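Local structure of LIP (4A1R) at residues Pro7-Leu12 with Pro128-Ala133; Leu37-Ala42 with Ser63-Asp68; Ile31-Leu36 with Ile92-Glu97; Leu12-Asp17 with Asp68-Thr73. The protein is a membrane-bound lipoprotein component of the type VI secretion system, of the TssJ family, and probably helps to anchor the secretion machinery at the outer membrane. All blocks are in the same frame, centred on the assembly; numbering follows the deposited sequence. Where two conformers were deposited one is given.

Interaction 1 of 4, residues Pro7-Leu12 with Pro128-Ala133; sequences PSRYSL and PDELEA
Ser8 meets the carboxylate of Asp129 from above its plane, 35° out of it, with OG of Ser8 donating to OD2 of Asp129 over 2.6 Å. The guanidinium of Arg9 has the carboxylate of Glu130 at its edge, near its plane, the two flat groups turned 49° apart. Arg9 NE lies 3.9 Å from Glu130 OE2, and since Arg9 was modelled in two conformers this long salt bridge is doubtful. The backbones form a parallel strand pair, 9-12 with 130-133, at the middle of the mixed sheet of the β-sandwich; on its other side strand 9-16 bonds to strand 79-84. The pairing starts with a weak bond from Arg9 N to Asp129 O. Then Arg9 O accepts from Leu131 N, Leu131 O from Ser11 N at 2.8 Å, and Ser11 O from Ala133 N. Tyr10, Leu12, Leu131 and Ala133 share the face turned to the sandwich interior, where Tyr10 and Leu12 rest on Val35 of the other sheet. Leu12 CD2 touches Ala133 CB at 3.7 Å. Pro7, which follows a cis peptide bond, crosses Leu131 at about a right angle, its CG 3.9 Å from Leu131 CG. The face with Arg9, Ser11, Glu130 and Glu132 is polar. Glu130 has CG anti to its backbone N (chi1 -172°) and an extended chain, which carries its carboxylate across to Ser11. One water joins the pair: it donates to Glu130 OE1 at 2.8 Å and hydrogen-bonds Ser11 OG.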
loop_
_atom_site.group_PDB
_atom_site.type_symbol
_atom_site.label_atom_id
_atom_site.label_comp_id
_atom_site.label_asym_id
_atom_site.label_seq_id
_atom_site.Cartn_x
_atom_site.Cartn_y
_atom_site.Cartn_z
ATOM N N PRO A 7 -6.010 -0.278 16.310
ATOM C CA PRO A 7 -4.686 -0.774 16.710
ATOM C C PRO A 7 -3.554 0.152 16.238
ATOM O O PRO A 7 -3.765 0.988 15.357
ATOM C CB PRO A 7 -4.601 -2.152 16.026
ATOM C CG PRO A 7 -5.961 -2.428 15.471
ATOM C CD PRO A 7 -6.554 -1.085 15.204
ATOM N N SER A 8 -2.378 0.018 16.844
ATOM C CA SER A 8 -1.334 1.048 16.726
ATOM C C SER A 8 -0.411 0.901 15.519
ATOM O O SER A 8 0.272 1.864 15.115
ATOM C CB SER A 8 -0.467 1.082 17.984
ATOM O OG SER A 8 0.284 -0.110 18.112
ATOM N N ARG A 9 -0.339 -0.306 14.995
ATOM C CA ARG A 9 0.526 -0.536 13.834
ATOM C C ARG A 9 -0.097 -1.385 12.748
ATOM O O ARG A 9 -1.171 -1.992 12.936
ATOM C CB ARG A 9 1.938 -0.999 14.225
ATOM C CG ARG A 9 2.092 -2.114 15.243
ATOM C CD ARG A 9 3.567 -2.259 15.669
ATOM N NE ARG A 9 4.489 -2.483 14.533
ATOM C CZ ARG A 9 5.337 -1.577 14.018
ATOM N NH1 ARG A 9 5.434 -0.360 14.520
ATOM N NH2 ARG A 9 6.095 -1.906 12.990
ATOM N N TYR A 10 0.539 -1.379 11.571
ATOM C CA TYR A 10 0.017 -2.134 10.414
ATOM C C TYR A 10 1.164 -2.837 9.729
ATOM O O TYR A 10 2.342 -2.454 9.897
ATOM C CB TYR A 10 -0.686 -1.190 9.414
ATOM C CG TYR A 10 0.274 -0.197 8.781
ATOM C CD1 TYR A 10 0.518 1.019 9.403
ATOM C CD2 TYR A 10 0.962 -0.488 7.585
ATOM C CE1 TYR A 10 1.430 1.926 8.891
ATOM C CE2 TYR A 10 1.882 0.422 7.055
ATOM C CZ TYR A 10 2.097 1.640 7.719
ATOM O OH TYR A 10 2.954 2.611 7.255
ATOM N N SER A 11 0.843 -3.852 8.940
ATOM C CA SER A 11 1.825 -4.371 7.993
ATOM C C SER A 11 1.180 -5.023 6.782
ATOM O O SER A 11 0.019 -5.504 6.834
ATOM C CB SER A 11 2.806 -5.321 8.659
ATOM O OG SER A 11 2.224 -6.573 8.839
ATOM N N LEU A 12 1.935 -5.003 5.686
ATOM C CA LEU A 12 1.509 -5.564 4.411
ATOM C C LEU A 12 2.523 -6.582 4.008
ATOM O O LEU A 12 3.747 -6.327 4.078
ATOM C CB LEU A 12 1.461 -4.451 3.354
ATOM C CG LEU A 12 0.508 -3.283 3.591
ATOM C CD1 LEU A 12 0.518 -2.265 2.461
ATOM C CD2 LEU A 12 -0.899 -3.825 3.751
ATOM N N PRO A 128 -4.040 -8.860 19.789
ATOM C CA PRO A 128 -2.912 -8.277 19.016
ATOM C C PRO A 128 -3.311 -6.940 18.394
ATOM O O PRO A 128 -4.457 -6.778 17.980
ATOM C CB PRO A 128 -2.643 -9.313 17.926
ATOM C CG PRO A 128 -3.267 -10.586 18.412
ATOM C CD PRO A 128 -4.396 -10.219 19.338
ATOM N N ASP A 129 -2.399 -5.971 18.364
ATOM C CA ASP A 129 -2.761 -4.677 17.806
ATOM C C ASP A 129 -1.930 -4.358 16.555
ATOM O O ASP A 129 -1.550 -3.213 16.312
ATOM C CB ASP A 129 -2.672 -3.560 18.851
ATOM C CG ASP A 129 -1.249 -3.233 19.222
ATOM O OD1 ASP A 129 -0.452 -4.184 19.408
ATOM O OD2 ASP A 129 -0.933 -2.027 19.317
ATOM N N GLU A 130 -1.652 -5.390 15.774
ATOM C CA GLU A 130 -1.146 -5.206 14.428
ATOM C C GLU A 130 -2.078 -5.759 13.338
ATOM O O GLU A 130 -2.255 -6.974 13.203
ATOM C CB GLU A 130 0.242 -5.807 14.284
ATOM C CG GLU A 130 0.897 -5.465 12.954
ATOM C CD GLU A 130 2.261 -6.117 12.803
ATOM O OE1 GLU A 130 2.396 -7.310 13.137
ATOM O OE2 GLU A 130 3.200 -5.449 12.348
ATOM N N LEU A 131 -2.610 -4.845 12.530
ATOM C CA LEU A 131 -3.404 -5.183 11.348
ATOM C C LEU A 131 -2.497 -5.673 10.238
ATOM O O LEU A 131 -1.511 -5.004 9.889
ATOM C CB LEU A 131 -4.135 -3.947 10.847
ATOM C CG LEU A 131 -5.121 -3.288 11.806
ATOM C CD1 LEU A 131 -5.376 -1.843 11.416
ATOM C CD2 LEU A 131 -6.424 -4.064 11.891
ATOM N N GLU A 132 -2.866 -6.797 9.647
ATOM C CA GLU A 132 -2.125 -7.391 8.552
ATOM C C GLU A 132 -2.984 -7.615 7.298
ATOM O O GLU A 132 -4.059 -8.235 7.349
ATOM C CB GLU A 132 -1.564 -8.754 8.966
ATOM C CG GLU A 132 -0.588 -8.763 10.117
ATOM C CD GLU A 132 0.238 -10.034 10.154
ATOM O OE1 GLU A 132 0.795 -10.414 9.095
ATOM O OE2 GLU A 132 0.340 -10.648 11.239
ATOM N N ALA A 133 -2.475 -7.148 6.162
ATOM C CA ALA A 133 -3.080 -7.447 4.864
ATOM C C ALA A 133 -2.042 -8.070 3.909
ATOM O O ALA A 133 -0.824 -7.956 4.123
ATOM C CB ALA A 133 -3.739 -6.196 4.278
HETATM O O HOH W 1 3.137 -8.541 10.677
#

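Interaction 2 of 4, residues Leu37-Ala42 with Ser63-Asp68; sequences LLRSDA and SLLDSD
Ser63 O accepts from Arg39 N at 2.8 Å, and Ser63 CB lies against Ser40 OG. One water donates both to Ser63 OG and to Ser40 O, while Ser63 OG also bonds to Leu60 O. At Leu64, which pairs with Leu38 in non-hydrogen-bonded fashion, CD1 reaches across obliquely to Leu38 CD2 at 4.0 Å. Leu65 and Asp66 then both face Leu37, a classic beta bulge in the antiparallel pair. Leu37 O takes two amides from the same face of its plane, Leu65 N at 2.7 Å and Asp66 N at 3.2 Å. The extra residue turns Leu65 toward the partner strand, where CD2 sits over the centre of the Arg39 guanidinium, 3.5 Å above its plane. The arginine chain, bent at chi3 (-133°), crosses the Leu65 side chain at about a right angle; its rim is gripped elsewhere, NH1 by a salt bridge to Asp88 and NE by Asn62 O. Asp66 closes the pair: its O receives Leu37 N at 2.6 Å, and its CB packs on Leu37 CB at 3.6 Å. Beyond the contact, Leu38 packs on Phe44 of helix 42-46 and Ser63 touches Glu43 of the same helix. Leu37 lies on Ile92 of strand 91-96; in the sheet, strand 31-38 runs between strands 64-72 and 91-96, and helices 42-46 and 49-60 fill the connection from 31-38 to 64-72.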
loop_
_atom_site.group_PDB
_atom_site.type_symbol
_atom_site.label_atom_id
_atom_site.label_comp_id
_atom_site.label_asym_id
_atom_site.label_seq_id
_atom_site.Cartn_x
_atom_site.Cartn_y
_atom_site.Cartn_z
ATOM N N LEU A 37 0.772 6.378 4.386
ATOM C CA LEU A 37 -0.243 6.514 5.400
ATOM C C LEU A 37 -1.039 7.797 5.151
ATOM O O LEU A 37 -0.466 8.900 5.028
ATOM C CB LEU A 37 0.419 6.516 6.788
ATOM C CG LEU A 37 -0.535 6.428 7.966
ATOM C CD1 LEU A 37 -1.058 4.999 8.095
ATOM C CD2 LEU A 37 0.213 6.847 9.224
ATOM N N LEU A 38 -2.358 7.647 5.055
ATOM C CA LEU A 38 -3.219 8.710 4.592
ATOM C C LEU A 38 -4.354 9.046 5.558
ATOM O O LEU A 38 -5.003 8.145 6.114
ATOM C CB LEU A 38 -3.846 8.347 3.221
ATOM C CG LEU A 38 -2.891 7.986 2.067
ATOM C CD1 LEU A 38 -3.701 7.357 0.925
ATOM C CD2 LEU A 38 -2.070 9.169 1.556
ATOM N N ARG A 39 -4.578 10.352 5.705
ATOM C CA ARG A 39 -5.729 10.920 6.408
ATOM C C ARG A 39 -6.997 10.654 5.638
ATOM O O ARG A 39 -8.076 10.536 6.224
ATOM C CB ARG A 39 -5.592 12.431 6.518
ATOM C CG ARG A 39 -4.782 12.911 7.697
ATOM C CD ARG A 39 -5.224 14.306 8.105
ATOM N NE ARG A 39 -4.078 15.183 8.298
ATOM C CZ ARG A 39 -3.389 15.295 9.431
ATOM N NH1 ARG A 39 -3.732 14.592 10.502
ATOM N NH2 ARG A 39 -2.349 16.114 9.489
ATOM N N SER A 40 -6.863 10.619 4.313
ATOM C CA SER A 40 -7.978 10.401 3.402
ATOM C C SER A 40 -7.388 9.961 2.060
ATOM O O SER A 40 -6.216 10.220 1.796
ATOM C CB SER A 40 -8.767 11.685 3.230
ATOM O OG SER A 40 -7.884 12.791 3.133
ATOM N N ASP A 41 -8.176 9.287 1.229
ATOM C CA ASP A 41 -7.655 8.786 -0.053
ATOM C C ASP A 41 -8.142 9.535 -1.297
ATOM O O ASP A 41 -7.859 9.103 -2.418
ATOM C CB ASP A 41 -7.876 7.263 -0.189
ATOM C CG ASP A 41 -9.328 6.874 -0.500
ATOM O OD1 ASP A 41 -10.231 7.727 -0.460
ATOM O OD2 ASP A 41 -9.564 5.679 -0.777
ATOM N N ALA A 42 -8.879 10.633 -1.110
ATOM C CA ALA A 42 -9.503 11.331 -2.247
ATOM C C ALA A 42 -8.458 11.868 -3.206
ATOM O O ALA A 42 -8.494 11.556 -4.389
ATOM C CB ALA A 42 -10.410 12.456 -1.771
ATOM N N SER A 63 -3.252 15.432 3.593
ATOM C CA SER A 63 -3.749 14.067 3.531
ATOM C C SER A 63 -2.642 13.023 3.712
ATOM O O SER A 63 -2.927 11.903 4.099
ATOM C CB SER A 63 -4.614 13.788 2.292
ATOM O OG SER A 63 -3.824 13.506 1.142
ATOM N N LEU A 64 -1.390 13.418 3.506
ATOM C CA LEU A 64 -0.290 12.480 3.643
ATOM C C LEU A 64 0.360 12.533 5.033
ATOM O O LEU A 64 1.008 13.508 5.410
ATOM C CB LEU A 64 0.735 12.664 2.519
ATOM C CG LEU A 64 2.007 11.795 2.568
ATOM C CD1 LEU A 64 1.731 10.319 2.346
ATOM C CD2 LEU A 64 3.090 12.316 1.625
ATOM N N LEU A 65 0.178 11.452 5.769
ATOM C CA LEU A 65 0.765 11.317 7.086
ATOM C C LEU A 65 2.174 10.774 7.036
ATOM O O LEU A 65 3.065 11.302 7.691
ATOM C CB LEU A 65 -0.106 10.414 7.959
ATOM C CG LEU A 65 -1.522 10.929 8.227
ATOM C CD1 LEU A 65 -2.207 10.069 9.277
ATOM C CD2 LEU A 65 -1.502 12.398 8.637
ATOM N N ASP A 66 2.387 9.712 6.270
ATOM C CA ASP A 66 3.679 9.018 6.319
ATOM C C ASP A 66 3.875 8.281 4.993
ATOM O O ASP A 66 2.891 7.953 4.365
ATOM C CB ASP A 66 3.637 7.985 7.458
ATOM C CG ASP A 66 4.996 7.695 8.034
ATOM O OD1 ASP A 66 5.988 8.304 7.573
ATOM O OD2 ASP A 66 5.072 6.853 8.956
ATOM N N SER A 67 5.128 8.035 4.581
ATOM C CA SER A 67 5.382 7.143 3.417
ATOM C C SER A 67 6.669 6.321 3.499
ATOM O O SER A 67 7.657 6.725 4.117
ATOM C CB SER A 67 5.320 7.910 2.101
ATOM O OG SER A 67 6.330 8.868 2.095
ATOM N N ASP A 68 6.645 5.149 2.878
ATOM C CA ASP A 68 7.798 4.253 2.883
ATOM C C ASP A 68 7.826 3.539 1.544
ATOM O O ASP A 68 6.894 3.705 0.727
ATOM C CB ASP A 68 7.786 3.299 4.085
ATOM C CG ASP A 68 9.201 2.772 4.477
ATOM O OD1 ASP A 68 10.258 3.215 3.931
ATOM O OD2 ASP A 68 9.258 1.893 5.355
HETATM O O HOH W 2 -5.285 11.426 -0.331
#

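Interaction 3 of 4, residues Ile31-Leu36 with Ile92-Glu97; sequences IKIRVL and IGVIAE
Val35 CG1 and Ile92 CG2 pack 3.6 Å apart on the face that looks into the sandwich. Along the same face Ile33 CG2 meets Val94 CG1 at 3.8 Å, and Ala96 CB is touched by both Ile31 CD1 and Ile33 CD1. In Ile33, chi1 (-53°) leaves CG2 anti to the backbone N and facing Val94, and chi2 (-71°) turns CD1 onto Ala96. Leu12 and Phe14 of the opposing sheet close over this row. On the other face Leu36, paired with Gly93, reaches diagonally with CD1 to Ile95 CD1 at 4.0 Å, and helix 49-60 lies over them through Leu60 and Leu52. Between the faces runs a regular antiparallel backbone pairing: Arg34 and Ile95 exchange two bonds, Leu36 and Gly93 another two, and Glu97 N bonds to Lys32 O at 2.8 Å. At the polar end Lys32 and Glu97 lie side by side, pointing the same way, with Lys32 CD 3.4 Å from Glu97 OE1. The charged ends make no direct bond; a water donates to Glu97 OE2 and is weakly held by Lys32 NZ, while NZ bonds to Gln69 OE1 and Glu97 OE1 to Gln53 NE2. Arg34 stays beyond salt-bridge distance of Glu97, its NH1 4.4 Å from Glu97 OE2, and a second water bridges these two atoms. That water lies in plane at the guanidinium edge, and NH1 also bonds to Leu52 O. A further water links Lys32 N to Glu97 O. This is the central antiparallel pair of a four-stranded sheet in a β-sandwich, as expected of a TssJ-family protein in the transthyretin clan.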
loop_
_atom_site.group_PDB
_atom_site.type_symbol
_atom_site.label_atom_id
_atom_site.label_comp_id
_atom_site.label_asym_id
_atom_site.label_seq_id
_atom_site.Cartn_x
_atom_site.Cartn_y
_atom_site.Cartn_z
ATOM N N ILE A 31 10.156 -4.240 -8.994
ATOM C CA ILE A 31 9.234 -3.133 -9.074
ATOM C C ILE A 31 9.239 -2.360 -7.752
ATOM O O ILE A 31 9.329 -2.950 -6.671
ATOM C CB ILE A 31 7.822 -3.652 -9.488
ATOM C CG1 ILE A 31 6.838 -2.503 -9.659
ATOM C CG2 ILE A 31 7.342 -4.718 -8.488
ATOM C CD1 ILE A 31 5.544 -2.864 -10.391
ATOM N N LYS A 32 9.173 -1.028 -7.863
ATOM C CA LYS A 32 9.175 -0.140 -6.699
ATOM C C LYS A 32 7.765 -0.078 -6.137
ATOM O O LYS A 32 6.814 0.235 -6.883
ATOM C CB LYS A 32 9.661 1.287 -7.043
ATOM C CG LYS A 32 9.655 2.236 -5.819
ATOM C CD LYS A 32 10.125 3.661 -6.157
ATOM C CE LYS A 32 11.645 3.781 -6.008
ATOM N NZ LYS A 32 11.949 5.209 -5.674
ATOM N N ILE A 33 7.657 -0.341 -4.829
ATOM C CA ILE A 33 6.386 -0.271 -4.122
ATOM C C ILE A 33 6.450 0.859 -3.138
ATOM O O ILE A 33 7.411 0.942 -2.360
ATOM C CB ILE A 33 6.083 -1.577 -3.359
ATOM C CG1 ILE A 33 6.178 -2.817 -4.275
ATOM C CG2 ILE A 33 4.727 -1.486 -2.646
ATOM C CD1 ILE A 33 5.063 -2.936 -5.303
ATOM N N ARG A 34 5.463 1.749 -3.173
ATOM C CA ARG A 34 5.366 2.760 -2.119
ATOM C C ARG A 34 4.152 2.531 -1.235
ATOM O O ARG A 34 3.116 2.080 -1.699
ATOM C CB ARG A 34 5.368 4.154 -2.737
ATOM C CG ARG A 34 6.616 4.424 -3.591
ATOM C CD ARG A 34 6.531 5.797 -4.222
ATOM N NE ARG A 34 6.456 6.844 -3.210
ATOM C CZ ARG A 34 6.151 8.118 -3.448
ATOM N NH1 ARG A 34 5.854 8.534 -4.676
ATOM N NH2 ARG A 34 6.125 8.985 -2.441
ATOM N N VAL A 35 4.280 2.837 0.049
ATOM C CA VAL A 35 3.185 2.616 0.981
ATOM C C VAL A 35 3.018 3.933 1.680
ATOM O O VAL A 35 3.987 4.463 2.233
ATOM C CB VAL A 35 3.466 1.460 1.983
ATOM C CG1 VAL A 35 2.385 1.419 3.068
ATOM C CG2 VAL A 35 3.523 0.119 1.276
ATOM N N LEU A 36 1.805 4.488 1.612
ATOM C CA LEU A 36 1.562 5.798 2.152
ATOM C C LEU A 36 0.497 5.734 3.254
ATOM O O LEU A 36 -0.558 5.129 3.082
ATOM C CB LEU A 36 1.128 6.774 1.036
ATOM C CG LEU A 36 2.136 7.160 -0.074
ATOM C CD1 LEU A 36 2.498 5.994 -0.966
ATOM C CD2 LEU A 36 1.512 8.230 -0.954
ATOM N N ILE A 92 -4.459 3.183 3.993
ATOM C CA ILE A 92 -3.097 2.868 3.484
ATOM C C ILE A 92 -3.148 2.876 1.938
ATOM O O ILE A 92 -3.874 2.076 1.327
ATOM C CB ILE A 92 -2.589 1.484 3.988
ATOM C CG1 ILE A 92 -2.587 1.403 5.511
ATOM C CG2 ILE A 92 -1.214 1.117 3.421
ATOM C CD1 ILE A 92 -1.853 2.517 6.225
ATOM N N GLY A 93 -2.404 3.786 1.309
ATOM C CA GLY A 93 -2.304 3.815 -0.167
ATOM C C GLY A 93 -1.095 2.997 -0.610
ATOM O O GLY A 93 -0.041 3.033 0.033
ATOM N N VAL A 94 -1.223 2.243 -1.694
ATOM C CA VAL A 94 -0.091 1.442 -2.172
ATOM C C VAL A 94 0.053 1.792 -3.650
ATOM O O VAL A 94 -0.962 1.849 -4.378
ATOM C CB VAL A 94 -0.279 -0.086 -1.982
ATOM C CG1 VAL A 94 1.004 -0.843 -2.331
ATOM C CG2 VAL A 94 -0.706 -0.426 -0.558
ATOM N N ILE A 95 1.290 2.078 -4.065
ATOM C CA ILE A 95 1.642 2.431 -5.454
ATOM C C ILE A 95 2.681 1.409 -5.934
ATOM O O ILE A 95 3.620 1.075 -5.203
ATOM C CB ILE A 95 2.276 3.865 -5.541
ATOM C CG1 ILE A 95 1.293 4.933 -5.069
ATOM C CG2 ILE A 95 2.751 4.197 -6.977
ATOM C CD1 ILE A 95 1.871 6.325 -4.921
ATOM N N ALA A 96 2.528 0.897 -7.151
ATOM C CA ALA A 96 3.519 -0.040 -7.725
ATOM C C ALA A 96 3.984 0.641 -9.016
ATOM O O ALA A 96 3.160 0.897 -9.885
ATOM C CB ALA A 96 2.864 -1.354 -8.090
ATOM N N GLU A 97 5.270 0.945 -9.132
ATOM C CA GLU A 97 5.751 1.748 -10.293
ATOM C C GLU A 97 6.091 0.816 -11.482
ATOM O O GLU A 97 7.268 0.588 -11.823
ATOM C CB GLU A 97 6.943 2.624 -9.884
ATOM C CG GLU A 97 6.622 3.560 -8.700
ATOM C CD GLU A 97 7.644 4.682 -8.457
ATOM O OE1 GLU A 97 8.699 4.690 -9.108
ATOM O OE2 GLU A 97 7.365 5.560 -7.597
HETATM O O HOH W 3 9.502 0.257 -10.631
HETATM O O HOH W 4 9.240 7.060 -6.739
HETATM O O HOH W 5 5.159 6.878 -6.843
#

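Interaction 4 of 4, residues Leu12-Asp17 with Asp68-Thr73; sequences LVFDAD and DQFFLT
Phe70 and Phe14 come together because Phe70 has CG between its backbone N and carbonyl carbon (chi1 62°), while Phe14 has CG anti to its carbonyl carbon; in both residues CB already points at the other strand. The rings form a T-shaped (edge-to-face) pair, with centroids 5.1 Å apart and planes at 62°. The edge of Phe70 is the one that approaches: its CZ stands over one face of Phe14, offset toward the rim, and comes to 3.4 Å from Phe14 CD1. Leu72, with CG anti to its backbone N, crosses Phe14 at about a right angle. Its CD2 packs 3.8 Å from Phe14 CB, and its CG lies 3.7 Å from Ala16 CB. The strands belong to different sheets of the β-sandwich, 9-16 to the mixed one and 64-72 to the antiparallel one. Their axes approach to 8.8 Å at 32°, and no hydrogen bond joins the two segments, so the contact is apolar packing between the layers. Ile33 of strand 31-38 touches Phe14, Phe70 and Leu72 alike, and Val94 supports Phe14 from strand 91-96. From the mixed sheet Ile135 reaches Phe14 and Ala137 reaches Leu72, while Phe70 leans on Lys79 and Leu81. At the far end the strands draw together, and Ala16 CB sits 3.6 Å from Thr73 O, while Thr73 N is held by Gln76 OE1.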
loop_
_atom_site.group_PDB
_atom_site.type_symbol
_atom_site.label_atom_id
_atom_site.label_comp_id
_atom_site.label_asym_id
_atom_site.label_seq_id
_atom_site.Cartn_x
_atom_site.Cartn_y
_atom_site.Cartn_z
ATOM N N LEU A 12 1.935 -5.003 5.686
ATOM C CA LEU A 12 1.509 -5.564 4.411
ATOM C C LEU A 12 2.523 -6.582 4.008
ATOM O O LEU A 12 3.747 -6.327 4.078
ATOM C CB LEU A 12 1.461 -4.451 3.354
ATOM C CG LEU A 12 0.508 -3.283 3.591
ATOM C CD1 LEU A 12 0.518 -2.265 2.461
ATOM C CD2 LEU A 12 -0.899 -3.825 3.751
ATOM N N VAL A 13 2.047 -7.741 3.561
ATOM C CA VAL A 13 2.948 -8.766 3.109
ATOM C C VAL A 13 2.785 -8.914 1.594
ATOM O O VAL A 13 1.669 -9.118 1.117
ATOM C CB VAL A 13 2.629 -10.125 3.744
ATOM C CG1 VAL A 13 3.733 -11.110 3.392
ATOM C CG2 VAL A 13 2.493 -10.016 5.248
ATOM N N PHE A 14 3.883 -8.845 0.849
ATOM C CA PHE A 14 3.819 -8.739 -0.622
ATOM C C PHE A 14 4.368 -9.998 -1.262
ATOM O O PHE A 14 5.399 -10.542 -0.823
ATOM C CB PHE A 14 4.582 -7.498 -1.148
ATOM C CG PHE A 14 3.903 -6.204 -0.872
ATOM C CD1 PHE A 14 4.067 -5.545 0.360
ATOM C CD2 PHE A 14 3.080 -5.626 -1.839
ATOM C CE1 PHE A 14 3.425 -4.353 0.618
ATOM C CE2 PHE A 14 2.429 -4.426 -1.583
ATOM C CZ PHE A 14 2.616 -3.776 -0.365
ATOM N N ASP A 15 3.619 -10.480 -2.254
ATOM C CA ASP A 15 4.068 -11.460 -3.237
ATOM C C ASP A 15 4.079 -10.752 -4.606
ATOM O O ASP A 15 3.194 -9.933 -4.881
ATOM C CB ASP A 15 3.059 -12.634 -3.341
ATOM C CG ASP A 15 3.104 -13.584 -2.149
ATOM O OD1 ASP A 15 3.820 -13.319 -1.155
ATOM O OD2 ASP A 15 2.421 -14.628 -2.224
ATOM N N ALA A 16 5.050 -11.093 -5.452
ATOM C CA ALA A 16 5.094 -10.612 -6.835
ATOM C C ALA A 16 5.105 -11.813 -7.781
ATOM O O ALA A 16 5.864 -12.762 -7.570
ATOM C CB ALA A 16 6.320 -9.743 -7.081
ATOM N N ASP A 17 4.246 -11.776 -8.792
ATOM C CA ASP A 17 4.255 -12.793 -9.863
ATOM C C ASP A 17 5.631 -12.908 -10.484
ATOM O O ASP A 17 6.327 -11.909 -10.697
ATOM C CB ASP A 17 3.232 -12.437 -10.942
ATOM C CG ASP A 17 1.796 -12.705 -10.509
ATOM O OD1 ASP A 17 1.576 -13.280 -9.411
ATOM O OD2 ASP A 17 0.873 -12.350 -11.279
ATOM N N ASP A 68 6.645 5.149 2.878
ATOM C CA ASP A 68 7.798 4.253 2.883
ATOM C C ASP A 68 7.826 3.539 1.544
ATOM O O ASP A 68 6.894 3.705 0.727
ATOM C CB ASP A 68 7.786 3.299 4.085
ATOM C CG ASP A 68 9.201 2.772 4.477
ATOM O OD1 ASP A 68 10.258 3.215 3.931
ATOM O OD2 ASP A 68 9.258 1.893 5.355
ATOM N N GLN A 69 8.915 2.829 1.268
ATOM C CA GLN A 69 9.086 2.206 -0.059
ATOM C C GLN A 69 10.097 1.092 0.037
ATOM O O GLN A 69 10.927 1.023 0.990
ATOM C CB GLN A 69 9.493 3.228 -1.145
ATOM C CG GLN A 69 10.840 3.916 -0.935
ATOM C CD GLN A 69 11.189 4.872 -2.056
ATOM O OE1 GLN A 69 12.122 4.621 -2.802
ATOM N NE2 GLN A 69 10.407 5.939 -2.222
ATOM N N PHE A 70 10.033 0.215 -0.947
ATOM C CA PHE A 70 10.965 -0.891 -1.094
ATOM C C PHE A 70 10.817 -1.374 -2.523
ATOM O O PHE A 70 9.952 -0.875 -3.253
ATOM C CB PHE A 70 10.637 -1.999 -0.088
ATOM C CG PHE A 70 9.255 -2.609 -0.270
ATOM C CD1 PHE A 70 8.128 -2.031 0.305
ATOM C CD2 PHE A 70 9.093 -3.755 -1.033
ATOM C CE1 PHE A 70 6.871 -2.608 0.142
ATOM C CE2 PHE A 70 7.854 -4.344 -1.183
ATOM C CZ PHE A 70 6.740 -3.767 -0.603
ATOM N N PHE A 71 11.708 -2.273 -2.936
ATOM C CA PHE A 71 11.603 -2.988 -4.210
ATOM C C PHE A 71 11.210 -4.446 -4.000
ATOM O O PHE A 71 11.653 -5.104 -3.040
ATOM C CB PHE A 71 12.925 -2.988 -4.967
ATOM C CG PHE A 71 13.221 -1.711 -5.680
ATOM C CD1 PHE A 71 13.851 -0.662 -5.014
ATOM C CD2 PHE A 71 12.869 -1.541 -7.016
ATOM C CE1 PHE A 71 14.130 0.533 -5.668
ATOM C CE2 PHE A 71 13.157 -0.347 -7.672
ATOM C CZ PHE A 71 13.783 0.688 -7.003
ATOM N N LEU A 72 10.434 -4.962 -4.952
ATOM C CA LEU A 72 9.941 -6.315 -4.892
ATOM C C LEU A 72 10.506 -6.991 -6.154
ATOM O O LEU A 72 10.356 -6.456 -7.256
ATOM C CB LEU A 72 8.414 -6.219 -4.902
ATOM C CG LEU A 72 7.455 -7.340 -4.570
ATOM C CD1 LEU A 72 7.796 -7.972 -3.228
ATOM C CD2 LEU A 72 6.060 -6.727 -4.586
ATOM N N THR A 73 11.188 -8.116 -5.978
ATOM C CA THR A 73 11.728 -8.955 -7.081
ATOM C C THR A 73 10.638 -9.861 -7.693
ATOM O O THR A 73 9.857 -10.459 -6.958
ATOM C CB THR A 73 12.846 -9.856 -6.541
ATOM O OG1 THR A 73 13.767 -9.041 -5.813
ATOM C CG2 THR A 73 13.594 -10.614 -7.676
#

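Interactions 2 and 3 belong to the antiparallel sheet and share strand 31-38, with centres about 12 Å apart; Asp68 N lies 2.8 Å from Val35 O, a probable hydrogen bond. Interaction 1 lies in the mixed sheet. It touches interaction 3 across the sandwich, where Leu12 CD1 is 3.7 Å from Val94 CG2, and interaction 2 through Tyr10 CE1, 4.0 Å from Leu37 CD1. Interaction 4 bridges the sheets: it continues strand 9-16 of interaction 1 and strand 64-72 of interaction 2, and its centre is about 8 Å from that of interaction 3. Interactions 2 and 4 lie on opposite sides of the chain's centre, about 19 Å apart between centres.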